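Local coordinates for protein succinate-semialdehyde dehydrogenase (PDB 4OGD) that probably oxidises succinic semialdehyde to succinate with NADP+ as cofactor, as a member of the aldehyde dehydrogenase family, at residues D27-A32 with D197-G202; P151-H156 with T182-S187; D234-L239 with T391-N396; F269-K274 with G366-V371. All blocks are in the same frame, centred on the assembly; numbering follows the deposited sequence.

The four contacts form two pairs, each centred on one of two beta sheets, on opposite sides of the chain's centre. Interactions 1 and 2 have centres 11 Å apart and touch: R31 NH2 lies 2.9 Å from T182 OG1, and V28 packs on V153 and T182. Interaction 1 packs a helix on the turn before strand 200-206, whose sheet probably belongs to the Rossmann-type cofactor domain. Interactions 3 and 4, centres likewise 11 Å apart, share the second sheet, where strands 235-238 and 268-272 are neighbours and I270 N is 2.9 Å from F236 O. That sheet is probably the catalytic domain's. Between the pairs, interactions 2 and 3 come closest, nearest atoms about 20 Å apart.

Interaction 1. Residues D27-A32 with D197-G202; sequences DVLERA and DKRVVG
The helical segment D27-A32 runs past the type I turn D197-V200 with L29 and R199 nearest, their CA atoms 7.0 Å apart, and no backbone hydrogen bond joins the two. The R199 side chain spans the gap. One face of its guanidinium group lies against L29, whose CB sits 3.7 Å from R199 CZ, offset toward the rim of the group. In the guanidinium plane two carboxylates hold the edges. D197 is gripped side-on: R199 NE reaches D197 OD1 at 2.8 Å in an almost straight bond, and R199 NH2 reaches D197 OD2, both on the syn side of the carboxylate. The same D197 OD1 also accepts from R199 N at 2.9 Å, making an Asx turn, so one oxygen ties the turn's backbone to its side chain. On the remaining nitrogen, R199 NH1 bonds E30 OE1 at 2.8 Å on its anti side, the two flat groups turned 56° apart. E30 gets there through a bend at chi2 (66°). Three bonds to two carboxylates thus fix the rotation of the guanidinium and probably stabilise its positive charge. L29 CD1 touches the D197 carboxylate and L29 CD2 meets V200 CG2 at 4.0 Å. This salt-bridge network fastens helix 22-41 to the turn leading into strand 200-206, a parallel strand of a mixed sheet, as an outer helix packed on a Rossmann-type domain.

Interaction 2. Residues P151-H156 with T182-S187; sequences PMVLKH and TNLFIS
The N183 carboxamide lies between L154 and the F185 ring: its OD1 is 4.0 Å from L154 CD2, while its ND2 stands 3.2 Å above the centre of one ring face, consistent with an N-H...pi contact. Y3 and F17 bring further rings to F185. A water ties the carboxamide to both segments, donating to N183 OD1 and L184 O and accepting from H156 N. It thereby satisfies an acceptor that lies beside L154 O, a second acceptor that cannot bond to it. The backbones pair in parallel, V153 beside T182 and L154 beside N183. T182 N bonds M152 O at 3.0 Å, L154 N bonds T182 O at 2.9 Å, and L184 N bonds L154 O at 2.7 Å. Where V153 and T182 point, L184 CD1 packs on V153 CB at 3.7 Å. Further along, K155 CG meets I186 CG1, and a bend at chi2 (-94°) helps the side chain run on toward the next residue, where NZ bonds H156 O at 2.8 Å. A second water accepts from T182 OG1, which also bonds R31, and donates to M152 O. Water thus supplements the backbone bonds at both ends of this beta-alpha-beta pairing.

Interaction 3. Residues D234-L239 with T391-N396; sequences DAFIIL and TIFSSN
In F236, CG is turned opposite the backbone N (chi1 -176°), and T391 holds its CG2 methyl the same way, which lays the two side chains alongside each other on one face of the sheet. The T391 methyl consequently stands over the centre of the F236 ring, with CG2 3.7 Å from the ring centroid and 13° off the normal, a CH-pi contact. T391 OG1, on the other branch, is bonded to S416 O. Beyond T391 on the same face is F393. Its ring meets F236 rim to rim, the planes 19° apart and F236 CZ 3.5 Å from F393 CD2, so neither ring covers the other. F269 packs edge-to-face with F236, and helix 244-256 covers F236, I238 and F393. On the reverse face, I237 CD1 and I392 CD1 touch at 3.6 Å. The other branch of I392, CG2, packs on L239 CD1 at 3.7 Å, and S394 CB reaches that same leucine methyl. Helices 374-382 and 397-406 cover this side. Between the two faces, four backbone bonds alternate across the strands: T391 N to A235 O, I237 N to T391 O at 2.8 Å, F393 N to I237 O, and L239 N to F393 O at 3.0 Å. Just past the strand, S394 OG accepts from N396 N in an ST turn and is also bonded to D241. Parallel central strands with apolar faces under helices are characteristic of an alpha/beta domain, here probably the catalytic domain of the aldehyde dehydrogenase fold.

Interaction 4. Residues F269-K274 with G366-V371; sequences FIVLDK and GEIYKV
Two neighbouring parallel strands of the seven-stranded mixed sheet meet here, F269 beside I368 and on to L272 beside V371, their axes 4.7 Å apart and crossing at -33°. Four backbone bonds run between them: F269 N to E367 O, Y369 N to F269 O at 2.7 Å, V271 N to Y369 O, and V371 N to V271 O. A fifth, D273 N to V371 O, is weak. On one face V271 CG1 abuts I368 CG2 at 3.6 Å; chi1 of 64° sets that methyl between the valine's own backbone N and carbonyl carbon. On the other, I270 CG2 nestles against both V371 methyls, with CG2 to CG2 at 3.8 Å, and L272 CD2 touches V371 CG2. At the exposed end K370 bends at its last two torsions to bring NZ within 2.7 Å of D273 OD1, a salt bridge met on the anti side of the carboxylate. Y369 places its ring edge near F269 O, and its hydroxyl is bonded to Y357 O. Helix 276-288 lies over V271 and I368, helix 374-382 over I270 and V371, and strands 235-238 and 345-348 continue the sheet beyond the pair.

Interaction 1. Residues D27-A32 with D197-G202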
# COMPACT_ATOMS: atom_id res chain seq x y z
N ASP A 27 -16.45 -22.64 -1.52
CA ASP A 27 -17.51 -22.34 -2.48
C ASP A 27 -17.70 -20.83 -2.66
O ASP A 27 -17.85 -20.34 -3.79
CB ASP A 27 -18.82 -23.02 -2.08
CG ASP A 27 -18.74 -24.54 -2.18
OD1 ASP A 27 -17.78 -25.05 -2.79
OD2 ASP A 27 -19.64 -25.22 -1.64
N VAL A 28 -17.67 -20.09 -1.56
CA VAL A 28 -17.77 -18.63 -1.59
C VAL A 28 -16.61 -17.99 -2.35
O VAL A 28 -16.83 -17.08 -3.16
CB VAL A 28 -17.91 -18.04 -0.17
CG1 VAL A 28 -17.72 -16.53 -0.19
CG2 VAL A 28 -19.27 -18.38 0.41
N LEU A 29 -15.39 -18.45 -2.10
CA LEU A 29 -14.25 -17.88 -2.82
C LEU A 29 -14.32 -18.15 -4.31
O LEU A 29 -14.01 -17.27 -5.13
CB LEU A 29 -12.92 -18.37 -2.24
CG LEU A 29 -12.62 -17.93 -0.81
CD1 LEU A 29 -11.26 -18.46 -0.38
CD2 LEU A 29 -12.67 -16.41 -0.67
N GLU A 30 -14.74 -19.36 -4.69
CA GLU A 30 -14.86 -19.67 -6.11
C GLU A 30 -15.92 -18.80 -6.77
O GLU A 30 -15.70 -18.26 -7.86
CB GLU A 30 -15.15 -21.16 -6.33
CG GLU A 30 -15.19 -21.56 -7.81
CD GLU A 30 -13.83 -21.45 -8.52
OE1 GLU A 30 -12.81 -21.07 -7.89
OE2 GLU A 30 -13.79 -21.76 -9.72
N ARG A 31 -17.06 -18.64 -6.11
CA ARG A 31 -18.14 -17.82 -6.64
C ARG A 31 -17.66 -16.38 -6.83
O ARG A 31 -17.96 -15.74 -7.83
CB ARG A 31 -19.36 -17.84 -5.72
CG ARG A 31 -20.52 -16.97 -6.22
CD ARG A 31 -21.71 -17.04 -5.27
NE ARG A 31 -21.42 -16.44 -3.97
CZ ARG A 31 -22.26 -16.46 -2.94
NH1 ARG A 31 -23.44 -17.05 -3.06
NH2 ARG A 31 -21.92 -15.90 -1.78
N ALA A 32 -16.90 -15.90 -5.85
CA ALA A 32 -16.40 -14.53 -5.91
C ALA A 32 -15.39 -14.36 -7.05
O ALA A 32 -15.40 -13.36 -7.76
CB ALA A 32 -15.79 -14.13 -4.56
N ASP A 197 -5.15 -17.55 -0.14
CA ASP A 197 -5.81 -18.08 -1.32
C ASP A 197 -5.51 -17.19 -2.51
O ASP A 197 -5.63 -15.97 -2.42
CB ASP A 197 -7.33 -18.15 -1.09
CG ASP A 197 -8.05 -18.92 -2.18
OD1 ASP A 197 -8.28 -18.35 -3.27
OD2 ASP A 197 -8.36 -20.10 -1.96
N LYS A 198 -5.12 -17.78 -3.64
CA LYS A 198 -4.70 -16.98 -4.79
C LYS A 198 -5.83 -16.19 -5.45
O LYS A 198 -5.57 -15.28 -6.24
CB LYS A 198 -3.96 -17.83 -5.82
CG LYS A 198 -4.80 -18.87 -6.51
CD LYS A 198 -3.93 -19.71 -7.41
CE LYS A 198 -4.74 -20.59 -8.33
NZ LYS A 198 -3.84 -21.26 -9.31
N ARG A 199 -7.08 -16.52 -5.12
CA ARG A 199 -8.21 -15.77 -5.65
C ARG A 199 -8.37 -14.45 -4.92
O ARG A 199 -8.98 -13.51 -5.43
CB ARG A 199 -9.49 -16.59 -5.56
CG ARG A 199 -9.50 -17.79 -6.51
CD ARG A 199 -10.59 -18.81 -6.16
NE ARG A 199 -10.31 -19.48 -4.89
CZ ARG A 199 -10.91 -20.59 -4.48
NH1 ARG A 199 -11.83 -21.18 -5.24
NH2 ARG A 199 -10.60 -21.12 -3.30
N VAL A 200 -7.79 -14.37 -3.72
CA VAL A 200 -7.84 -13.16 -2.91
C VAL A 200 -6.61 -12.29 -3.19
O VAL A 200 -5.47 -12.77 -3.13
CB VAL A 200 -7.98 -13.52 -1.42
CG1 VAL A 200 -7.88 -12.28 -0.55
CG2 VAL A 200 -9.31 -14.24 -1.19
N VAL A 201 -6.85 -11.02 -3.52
CA VAL A 201 -5.78 -10.18 -4.06
C VAL A 201 -5.49 -8.93 -3.23
O VAL A 201 -4.70 -8.08 -3.64
CB VAL A 201 -6.11 -9.74 -5.51
CG1 VAL A 201 -6.35 -10.97 -6.38
CG2 VAL A 201 -7.32 -8.81 -5.53
N GLY A 202 -6.12 -8.83 -2.07
CA GLY A 202 -5.93 -7.66 -1.24
C GLY A 202 -6.70 -7.82 0.05
O GLY A 202 -7.71 -8.52 0.10

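Interaction 2. Residues P151-H156 with T182-S187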
# COMPACT_ATOMS: atom_id res chain seq x y z
N PRO A 151 -15.10 -8.26 -6.28
CA PRO A 151 -16.01 -8.89 -5.30
C PRO A 151 -15.36 -8.89 -3.91
O PRO A 151 -14.12 -8.90 -3.81
CB PRO A 151 -16.16 -10.32 -5.83
CG PRO A 151 -15.82 -10.23 -7.30
CD PRO A 151 -14.69 -9.21 -7.33
N MET A 152 -16.17 -8.86 -2.86
CA MET A 152 -15.64 -8.74 -1.51
C MET A 152 -16.10 -9.89 -0.62
O MET A 152 -17.24 -10.39 -0.75
CB MET A 152 -16.09 -7.39 -0.92
CG MET A 152 -15.72 -7.13 0.53
SD MET A 152 -15.89 -5.37 0.93
CE MET A 152 -14.49 -4.73 0.03
N VAL A 153 -15.22 -10.34 0.26
CA VAL A 153 -15.62 -11.24 1.34
C VAL A 153 -15.31 -10.52 2.64
O VAL A 153 -14.29 -9.82 2.75
CB VAL A 153 -14.95 -12.63 1.25
CG1 VAL A 153 -15.41 -13.35 -0.02
CG2 VAL A 153 -13.43 -12.52 1.26
N LEU A 154 -16.21 -10.67 3.61
CA LEU A 154 -16.19 -9.86 4.83
C LEU A 154 -16.02 -10.71 6.08
O LEU A 154 -16.81 -11.62 6.34
CB LEU A 154 -17.50 -9.08 4.95
CG LEU A 154 -17.76 -8.40 6.30
CD1 LEU A 154 -16.75 -7.27 6.51
CD2 LEU A 154 -19.19 -7.87 6.35
N LYS A 155 -14.99 -10.40 6.86
CA LYS A 155 -14.88 -10.96 8.20
C LYS A 155 -15.15 -9.82 9.18
O LYS A 155 -14.35 -8.89 9.29
CB LYS A 155 -13.50 -11.57 8.41
CG LYS A 155 -13.44 -12.57 9.55
CD LYS A 155 -13.01 -11.91 10.83
CE LYS A 155 -13.18 -12.85 12.02
NZ LYS A 155 -14.06 -12.22 13.05
N HIS A 156 -16.29 -9.89 9.86
CA HIS A 156 -16.70 -8.84 10.78
C HIS A 156 -16.41 -9.24 12.22
O HIS A 156 -16.03 -10.38 12.49
CB HIS A 156 -18.20 -8.54 10.60
CG HIS A 156 -18.54 -7.09 10.71
ND1 HIS A 156 -17.96 -6.25 11.65
CD2 HIS A 156 -19.38 -6.31 9.99
CE1 HIS A 156 -18.43 -5.03 11.50
NE2 HIS A 156 -19.30 -5.04 10.50
N THR A 182 -19.91 -11.17 0.48
CA THR A 182 -20.37 -12.32 1.25
C THR A 182 -19.80 -12.25 2.65
O THR A 182 -18.58 -12.10 2.84
CB THR A 182 -19.93 -13.64 0.60
OG1 THR A 182 -20.35 -13.67 -0.77
CG2 THR A 182 -20.55 -14.83 1.35
N ASN A 183 -20.67 -12.34 3.64
CA ASN A 183 -20.22 -12.37 5.02
C ASN A 183 -19.63 -13.74 5.36
O ASN A 183 -20.17 -14.78 4.96
CB ASN A 183 -21.38 -12.06 5.97
CG ASN A 183 -20.96 -12.16 7.41
OD1 ASN A 183 -19.97 -11.54 7.81
ND2 ASN A 183 -21.65 -12.99 8.18
N LEU A 184 -18.52 -13.75 6.09
CA LEU A 184 -17.87 -15.00 6.49
C LEU A 184 -17.86 -15.18 8.00
O LEU A 184 -17.08 -14.52 8.70
CB LEU A 184 -16.43 -15.05 5.97
CG LEU A 184 -16.13 -14.64 4.53
CD1 LEU A 184 -14.63 -14.73 4.29
CD2 LEU A 184 -16.89 -15.52 3.54
N PHE A 185 -18.72 -16.05 8.52
CA PHE A 185 -18.66 -16.38 9.94
C PHE A 185 -17.56 -17.42 10.12
O PHE A 185 -17.82 -18.62 10.22
CB PHE A 185 -20.01 -16.94 10.43
CG PHE A 185 -21.08 -15.89 10.61
CD1 PHE A 185 -20.80 -14.67 11.21
CD2 PHE A 185 -22.38 -16.13 10.19
CE1 PHE A 185 -21.78 -13.71 11.37
CE2 PHE A 185 -23.38 -15.17 10.35
CZ PHE A 185 -23.07 -13.96 10.95
N ILE A 186 -16.30 -16.96 10.13
CA ILE A 186 -15.16 -17.88 10.14
C ILE A 186 -14.18 -17.66 11.29
O ILE A 186 -14.19 -16.61 11.96
CB ILE A 186 -14.39 -17.82 8.80
CG1 ILE A 186 -13.97 -16.38 8.49
CG2 ILE A 186 -15.23 -18.41 7.66
CD1 ILE A 186 -13.00 -16.27 7.32
N SER A 187 -13.33 -18.65 11.51
CA SER A 187 -12.32 -18.61 12.56
C SER A 187 -11.10 -17.87 12.06
O SER A 187 -10.96 -17.64 10.87
CB SER A 187 -11.90 -20.03 12.93
OG SER A 187 -11.23 -20.62 11.83
O HOH W 1 -18.21 -12.70 -2.17
O HOH W 2 -18.17 -12.12 9.81

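Interaction 3. Residues D234-L239 with T391-N396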
# COMPACT_ATOMS: atom_id res chain seq x y z
N ASP A 234 -5.87 10.87 19.43
CA ASP A 234 -5.85 12.17 18.78
C ASP A 234 -5.68 13.32 19.75
O ASP A 234 -6.33 13.37 20.80
CB ASP A 234 -7.14 12.39 17.98
CG ASP A 234 -7.26 11.46 16.78
OD1 ASP A 234 -6.32 10.71 16.46
OD2 ASP A 234 -8.33 11.52 16.14
N ALA A 235 -4.81 14.26 19.40
CA ALA A 235 -4.63 15.46 20.19
C ALA A 235 -5.61 16.56 19.75
O ALA A 235 -5.67 16.91 18.57
CB ALA A 235 -3.20 15.95 20.08
N PHE A 236 -6.36 17.08 20.72
CA PHE A 236 -7.30 18.18 20.53
C PHE A 236 -6.58 19.35 21.20
O PHE A 236 -6.52 19.43 22.43
CB PHE A 236 -8.61 17.80 21.24
CG PHE A 236 -9.75 18.80 21.08
CD1 PHE A 236 -9.69 20.07 21.65
CD2 PHE A 236 -10.94 18.42 20.45
CE1 PHE A 236 -10.76 20.96 21.54
CE2 PHE A 236 -12.01 19.29 20.34
CZ PHE A 236 -11.93 20.57 20.88
N ILE A 237 -6.01 20.24 20.39
CA ILE A 237 -5.09 21.27 20.87
C ILE A 237 -5.78 22.63 20.95
O ILE A 237 -6.25 23.16 19.94
CB ILE A 237 -3.87 21.40 19.95
CG1 ILE A 237 -3.24 20.03 19.69
CG2 ILE A 237 -2.84 22.36 20.55
CD1 ILE A 237 -2.08 20.06 18.69
N ILE A 238 -5.85 23.18 22.15
CA ILE A 238 -6.52 24.45 22.39
C ILE A 238 -5.49 25.58 22.38
O ILE A 238 -4.72 25.74 23.33
CB ILE A 238 -7.28 24.42 23.72
CG1 ILE A 238 -8.26 23.25 23.74
CG2 ILE A 238 -8.02 25.73 23.97
CD1 ILE A 238 -8.96 23.07 25.05
N LEU A 239 -5.46 26.35 21.29
CA LEU A 239 -4.47 27.42 21.15
C LEU A 239 -4.83 28.65 21.98
O LEU A 239 -5.93 28.75 22.53
CB LEU A 239 -4.28 27.80 19.68
CG LEU A 239 -3.85 26.66 18.76
CD1 LEU A 239 -3.46 27.19 17.39
CD2 LEU A 239 -2.69 25.91 19.38
N THR A 391 -7.51 17.78 16.51
CA THR A 391 -8.24 19.03 16.39
C THR A 391 -7.33 20.19 16.72
O THR A 391 -6.52 20.09 17.64
CB THR A 391 -9.43 19.04 17.35
OG1 THR A 391 -10.41 18.10 16.91
CG2 THR A 391 -10.07 20.44 17.45
N ILE A 392 -7.44 21.27 15.95
CA ILE A 392 -6.80 22.52 16.34
C ILE A 392 -7.90 23.54 16.60
O ILE A 392 -8.72 23.82 15.71
CB ILE A 392 -5.86 23.07 15.26
CG1 ILE A 392 -4.83 22.03 14.81
CG2 ILE A 392 -5.18 24.35 15.76
CD1 ILE A 392 -3.94 21.50 15.92
N PHE A 393 -7.93 24.08 17.82
CA PHE A 393 -8.92 25.09 18.19
C PHE A 393 -8.28 26.47 18.26
O PHE A 393 -7.44 26.74 19.12
CB PHE A 393 -9.60 24.73 19.52
CG PHE A 393 -11.09 24.75 19.43
CD1 PHE A 393 -11.79 25.94 19.61
CD2 PHE A 393 -11.79 23.60 19.12
CE1 PHE A 393 -13.16 25.97 19.51
CE2 PHE A 393 -13.16 23.63 19.01
CZ PHE A 393 -13.85 24.82 19.20
N SER A 394 -8.68 27.32 17.32
CA SER A 394 -8.11 28.65 17.17
C SER A 394 -9.05 29.56 16.39
O SER A 394 -9.62 29.14 15.37
CB SER A 394 -6.77 28.57 16.43
OG SER A 394 -6.28 29.88 16.12
N SER A 395 -9.22 30.79 16.86
CA SER A 395 -10.11 31.73 16.17
C SER A 395 -9.44 32.40 14.97
O SER A 395 -10.07 33.17 14.25
CB SER A 395 -10.64 32.79 17.13
OG SER A 395 -9.57 33.57 17.64
N ASN A 396 -8.15 32.13 14.77
CA ASN A 396 -7.46 32.66 13.60
C ASN A 396 -7.21 31.53 12.62
O ASN A 396 -6.50 30.58 12.93
CB ASN A 396 -6.15 33.33 14.00
CG ASN A 396 -5.45 33.98 12.82
OD1 ASN A 396 -4.82 33.31 12.00
ND2 ASN A 396 -5.56 35.30 12.72

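Interaction 4. Residues F269-K274 with G366-V371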
# COMPACT_ATOMS: atom_id res chain seq x y z
N PHE A 269 -6.64 15.99 25.28
CA PHE A 269 -6.82 17.42 25.23
C PHE A 269 -5.53 18.08 25.66
O PHE A 269 -5.02 17.79 26.74
CB PHE A 269 -7.96 17.85 26.16
CG PHE A 269 -9.32 17.45 25.67
CD1 PHE A 269 -9.90 18.10 24.59
CD2 PHE A 269 -10.02 16.41 26.28
CE1 PHE A 269 -11.17 17.74 24.13
CE2 PHE A 269 -11.29 16.04 25.82
CZ PHE A 269 -11.86 16.71 24.74
N ILE A 270 -4.98 18.93 24.81
CA ILE A 270 -3.73 19.60 25.13
C ILE A 270 -4.02 21.08 25.37
O ILE A 270 -4.51 21.77 24.48
CB ILE A 270 -2.71 19.39 24.00
CG1 ILE A 270 -2.44 17.88 23.84
CG2 ILE A 270 -1.41 20.11 24.29
CD1 ILE A 270 -1.43 17.55 22.76
N VAL A 271 -3.75 21.54 26.59
CA VAL A 271 -4.18 22.87 27.02
C VAL A 271 -3.02 23.65 27.63
O VAL A 271 -2.18 23.10 28.33
CB VAL A 271 -5.37 22.77 28.01
CG1 VAL A 271 -4.96 22.07 29.28
CG2 VAL A 271 -5.93 24.13 28.32
N LEU A 272 -2.96 24.95 27.33
CA LEU A 272 -1.92 25.81 27.85
C LEU A 272 -2.10 26.05 29.36
O LEU A 272 -3.23 26.06 29.86
CB LEU A 272 -1.89 27.13 27.06
CG LEU A 272 -1.54 26.90 25.59
CD1 LEU A 272 -2.00 28.03 24.70
CD2 LEU A 272 -0.04 26.72 25.46
N ASP A 273 -1.00 26.24 30.08
CA ASP A 273 -1.02 26.39 31.54
C ASP A 273 -2.05 27.42 32.01
O ASP A 273 -2.79 27.18 32.97
CB ASP A 273 0.37 26.76 32.05
CG ASP A 273 0.42 26.90 33.56
OD1 ASP A 273 0.54 25.87 34.25
OD2 ASP A 273 0.33 28.05 34.06
N LYS A 274 -2.08 28.55 31.32
CA LYS A 274 -2.99 29.66 31.60
C LYS A 274 -4.45 29.21 31.60
O LYS A 274 -5.28 29.72 32.38
CB LYS A 274 -2.79 30.73 30.51
CG LYS A 274 -3.69 31.94 30.61
CD LYS A 274 -3.35 32.94 29.51
CE LYS A 274 -4.08 34.26 29.72
NZ LYS A 274 -3.28 35.39 29.17
N GLY A 366 -11.89 11.31 29.46
CA GLY A 366 -11.21 12.53 29.08
C GLY A 366 -9.82 12.56 29.68
O GLY A 366 -9.61 12.06 30.79
N GLU A 367 -8.85 13.09 28.94
CA GLU A 367 -7.48 13.21 29.44
C GLU A 367 -6.99 14.62 29.19
O GLU A 367 -7.06 15.11 28.06
CB GLU A 367 -6.57 12.21 28.72
CG GLU A 367 -7.04 10.77 28.81
CD GLU A 367 -6.42 9.91 27.73
OE1 GLU A 367 -5.25 10.16 27.38
OE2 GLU A 367 -7.13 9.01 27.21
N ILE A 368 -6.51 15.29 30.23
CA ILE A 368 -6.03 16.65 30.06
C ILE A 368 -4.51 16.70 30.21
O ILE A 368 -3.97 16.35 31.25
CB ILE A 368 -6.70 17.62 31.05
CG1 ILE A 368 -8.22 17.52 30.92
CG2 ILE A 368 -6.27 19.03 30.76
CD1 ILE A 368 -8.98 18.27 32.03
N TYR A 369 -3.84 17.13 29.13
CA TYR A 369 -2.39 17.29 29.11
C TYR A 369 -2.06 18.77 29.19
O TYR A 369 -2.38 19.52 28.27
CB TYR A 369 -1.80 16.74 27.81
CG TYR A 369 -1.81 15.23 27.67
CD1 TYR A 369 -0.62 14.53 27.53
CD2 TYR A 369 -3.00 14.51 27.66
CE1 TYR A 369 -0.61 13.15 27.39
CE2 TYR A 369 -3.01 13.13 27.52
CZ TYR A 369 -1.81 12.45 27.39
OH TYR A 369 -1.79 11.08 27.24
N LYS A 370 -1.40 19.20 30.27
CA LYS A 370 -1.04 20.61 30.40
C LYS A 370 0.32 20.88 29.76
O LYS A 370 1.27 20.13 29.97
CB LYS A 370 -1.01 21.04 31.87
CG LYS A 370 -0.79 22.55 32.05
CD LYS A 370 -0.75 22.94 33.53
CE LYS A 370 0.55 22.49 34.19
NZ LYS A 370 1.67 23.44 33.90
N VAL A 371 0.40 21.93 28.94
CA VAL A 371 1.68 22.33 28.35
C VAL A 371 1.98 23.82 28.59
O VAL A 371 1.09 24.59 28.96
CB VAL A 371 1.76 21.99 26.84
CG1 VAL A 371 1.60 20.50 26.65
CG2 VAL A 371 0.71 22.76 26.04